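Long-range contact in separin (Saccharomyces cerevisiae, PDB 5U1T), which cleaves the Scc1 subunit of cohesin at the onset of anaphase, as a caspase-like cysteine protease held inactive by securin for most of the cell cycle: residues Ile1355-Leu1360 with Asp1379-Arg1384. Sequence-based numbering, arbitrary orientation.
Sequences IFHTFL and DLSITR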
loop_
_atom_site.group_PDB
_atom_site.type_symbol
_atom_site.label_atom_id
_atom_site.label_comp_id
_atom_site.label_asym_id
_atom_site.label_seq_id
_atom_site.Cartn_x
_atom_site.Cartn_y
_atom_site.Cartn_z
ATOM N N ILE A 1355 -19.141 42.300 -43.553
ATOM C CA ILE A 1355 -18.090 42.160 -42.564
ATOM C C ILE A 1355 -16.856 41.643 -43.278
ATOM O O ILE A 1355 -16.930 41.183 -44.420
ATOM C CB ILE A 1355 -18.497 41.234 -41.381
ATOM C CG1 ILE A 1355 -19.061 39.888 -41.862
ATOM C CG2 ILE A 1355 -19.506 41.935 -40.475
ATOM C CD1 ILE A 1355 -18.027 38.776 -41.995
ATOM N N PHE A 1356 -15.726 41.735 -42.589
ATOM C CA PHE A 1356 -14.414 41.521 -43.172
ATOM C C PHE A 1356 -13.963 40.059 -43.117
ATOM O O PHE A 1356 -13.260 39.575 -44.005
ATOM C CB PHE A 1356 -13.412 42.411 -42.442
ATOM C CG PHE A 1356 -11.994 42.265 -42.917
ATOM C CD1 PHE A 1356 -11.151 41.304 -42.354
ATOM C CD2 PHE A 1356 -11.489 43.123 -43.908
ATOM C CE1 PHE A 1356 -9.848 41.170 -42.786
ATOM C CE2 PHE A 1356 -10.168 43.013 -44.348
ATOM C CZ PHE A 1356 -9.351 42.029 -43.790
ATOM N N HIS A 1357 -14.360 39.366 -42.057
ATOM C CA HIS A 1357 -13.891 38.008 -41.801
ATOM C C HIS A 1357 -14.809 37.318 -40.811
ATOM O O HIS A 1357 -15.469 37.965 -40.010
ATOM C CB HIS A 1357 -12.444 38.028 -41.275
ATOM C CG HIS A 1357 -11.850 36.668 -41.070
ATOM N ND1 HIS A 1357 -11.531 35.827 -42.114
ATOM C CD2 HIS A 1357 -11.524 35.998 -39.938
ATOM C CE1 HIS A 1357 -11.038 34.699 -41.636
ATOM N NE2 HIS A 1357 -11.024 34.776 -40.318
ATOM N N THR A 1358 -14.848 36.000 -40.878
ATOM C CA THR A 1358 -15.658 35.218 -39.965
ATOM C C THR A 1358 -14.828 34.255 -39.160
ATOM O O THR A 1358 -14.191 33.358 -39.713
ATOM C CB THR A 1358 -16.713 34.423 -40.716
ATOM O OG1 THR A 1358 -17.583 35.340 -41.387
ATOM C CG2 THR A 1358 -17.508 33.558 -39.760
ATOM N N PHE A 1359 -14.838 34.441 -37.847
ATOM C CA PHE A 1359 -14.227 33.480 -36.941
ATOM C C PHE A 1359 -15.272 32.467 -36.487
ATOM O O PHE A 1359 -16.304 32.835 -35.921
ATOM C CB PHE A 1359 -13.589 34.187 -35.744
ATOM C CG PHE A 1359 -12.343 34.956 -36.091
ATOM C CD1 PHE A 1359 -11.166 34.287 -36.409
ATOM C CD2 PHE A 1359 -12.342 36.340 -36.097
ATOM C CE1 PHE A 1359 -10.027 34.978 -36.723
ATOM C CE2 PHE A 1359 -11.199 37.044 -36.420
ATOM C CZ PHE A 1359 -10.044 36.365 -36.738
ATOM N N LEU A 1360 -15.021 31.197 -36.785
ATOM C CA LEU A 1360 -15.828 30.104 -36.246
ATOM C C LEU A 1360 -15.191 29.511 -34.998
ATOM O O LEU A 1360 -14.181 28.803 -35.073
ATOM C CB LEU A 1360 -16.018 28.995 -37.274
ATOM C CG LEU A 1360 -16.829 29.269 -38.524
ATOM C CD1 LEU A 1360 -16.856 28.013 -39.367
ATOM C CD2 LEU A 1360 -18.215 29.699 -38.124
ATOM N N ASP A 1379 -18.022 30.244 -49.660
ATOM C CA ASP A 1379 -17.446 31.410 -50.318
ATOM C C ASP A 1379 -16.970 32.475 -49.324
ATOM O O ASP A 1379 -16.583 33.564 -49.723
ATOM C CB ASP A 1379 -18.457 32.015 -51.301
ATOM C CG ASP A 1379 -18.789 31.069 -52.457
ATOM O OD1 ASP A 1379 -17.861 30.407 -52.980
ATOM O OD2 ASP A 1379 -19.974 30.982 -52.847
ATOM N N LEU A 1380 -16.981 32.155 -48.036
ATOM C CA LEU A 1380 -16.643 33.139 -47.004
ATOM C C LEU A 1380 -15.181 33.058 -46.557
ATOM O O LEU A 1380 -14.587 31.989 -46.540
ATOM C CB LEU A 1380 -17.559 32.972 -45.774
ATOM C CG LEU A 1380 -19.081 33.199 -45.840
ATOM C CD1 LEU A 1380 -19.608 33.648 -44.488
ATOM C CD2 LEU A 1380 -19.474 34.187 -46.903
ATOM N N SER A 1381 -14.599 34.189 -46.186
ATOM C CA SER A 1381 -13.293 34.161 -45.549
ATOM C C SER A 1381 -13.421 33.684 -44.117
ATOM O O SER A 1381 -13.954 34.401 -43.272
ATOM C CB SER A 1381 -12.645 35.535 -45.557
ATOM O OG SER A 1381 -11.560 35.570 -44.640
ATOM N N ILE A 1382 -12.915 32.488 -43.835
ATOM C CA ILE A 1382 -13.103 31.892 -42.518
ATOM C C ILE A 1382 -11.837 31.248 -41.952
ATOM O O ILE A 1382 -11.133 30.516 -42.652
ATOM C CB ILE A 1382 -14.211 30.809 -42.562
ATOM C CG1 ILE A 1382 -15.552 31.414 -42.975
ATOM C CG2 ILE A 1382 -14.333 30.083 -41.231
ATOM C CD1 ILE A 1382 -16.631 30.386 -43.173
ATOM N N THR A 1383 -11.550 31.526 -40.684
ATOM C CA THR A 1383 -10.661 30.673 -39.901
ATOM C C THR A 1383 -11.432 30.128 -38.704
ATOM O O THR A 1383 -12.366 30.756 -38.222
ATOM C CB THR A 1383 -9.401 31.414 -39.411
ATOM O OG1 THR A 1383 -9.770 32.656 -38.795
ATOM C CG2 THR A 1383 -8.469 31.690 -40.558
ATOM N N ARG A 1384 -11.024 28.951 -38.237
ATOM C CA ARG A 1384 -11.527 28.372 -36.999
ATOM C C ARG A 1384 -10.723 28.796 -35.782
ATOM O O ARG A 1384 -9.539 29.103 -35.869
ATOM C CB ARG A 1384 -11.520 26.858 -37.080
ATOM C CG ARG A 1384 -12.370 26.305 -38.164
ATOM C CD ARG A 1384 -12.636 24.880 -37.873
ATOM N NE ARG A 1384 -13.338 24.224 -38.956
ATOM C CZ ARG A 1384 -13.720 22.960 -38.909
ATOM N NH1 ARG A 1384 -13.475 22.240 -37.824
ATOM N NH2 ARG A 1384 -14.348 22.416 -39.935
#
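His1357 meets Ser1381 and Thr1383 through three first torsions: CG of His1357 stands anti to its own backbone N (chi1 -176°), OG of Ser1381 does likewise, and OG1 of Thr1383 sits between its backbone N and carbonyl carbon (49°). The imidazole reaches Ser1381, just before the neighbouring strand, and Thr1383 within it, with both nitrogens engaged. ND1 and Ser1381 OG share a hydrogen bond (2.5 Å), with OG near the ring plane. On the other nitrogen, NE2 donates to Thr1383 OG1 at 2.9 Å, nearly straight and only 6° out of that plane. Two such in-plane partners set the rotation of the ring, whose CD2 lies 3.5 Å above the plane of the Phe1359 ring, over its centre. Replacing His1357 by alanine is likely to cost Ser1381 OG this partner, leave Thr1383 OG1 with its bond to Gly1589 O but not the imidazole, and uncover that face of Phe1359.

The backbones pair as adjacent parallel strands of a mixed sheet in the peptidase C50 region, in the register Thr1358-Ile1382, Phe1359-Thr1383 and Leu1360-Arg1384. Thr1358 N bonds to Ser1381 O at 3.0 Å, and Leu1360 N to Thr1383 O. The return bond from Thr1383 N to Thr1358 O is weak at 3.4 Å. On the sheet face carrying Thr1358, Leu1360 and Ile1382, Leu1360 CD1 packs against Ile1382 CG2 at 3.8 Å.

This is structural packing away from Cys1497, the active-site residue by similarity. Arg1384 forms a salt bridge with Glu1372. Backbone bonds of Phe1359 with Asn1133 and Ile1135 join strand 1353-1362 to parallel strand 1132-1139, opposite 1382-1385, while Ser1565 of helix 1564-1571 touches His1357, Ser1381 and Thr1383, and strand 1585-1589, from the six-stranded sheet, packs on Thr1383 and Arg1384.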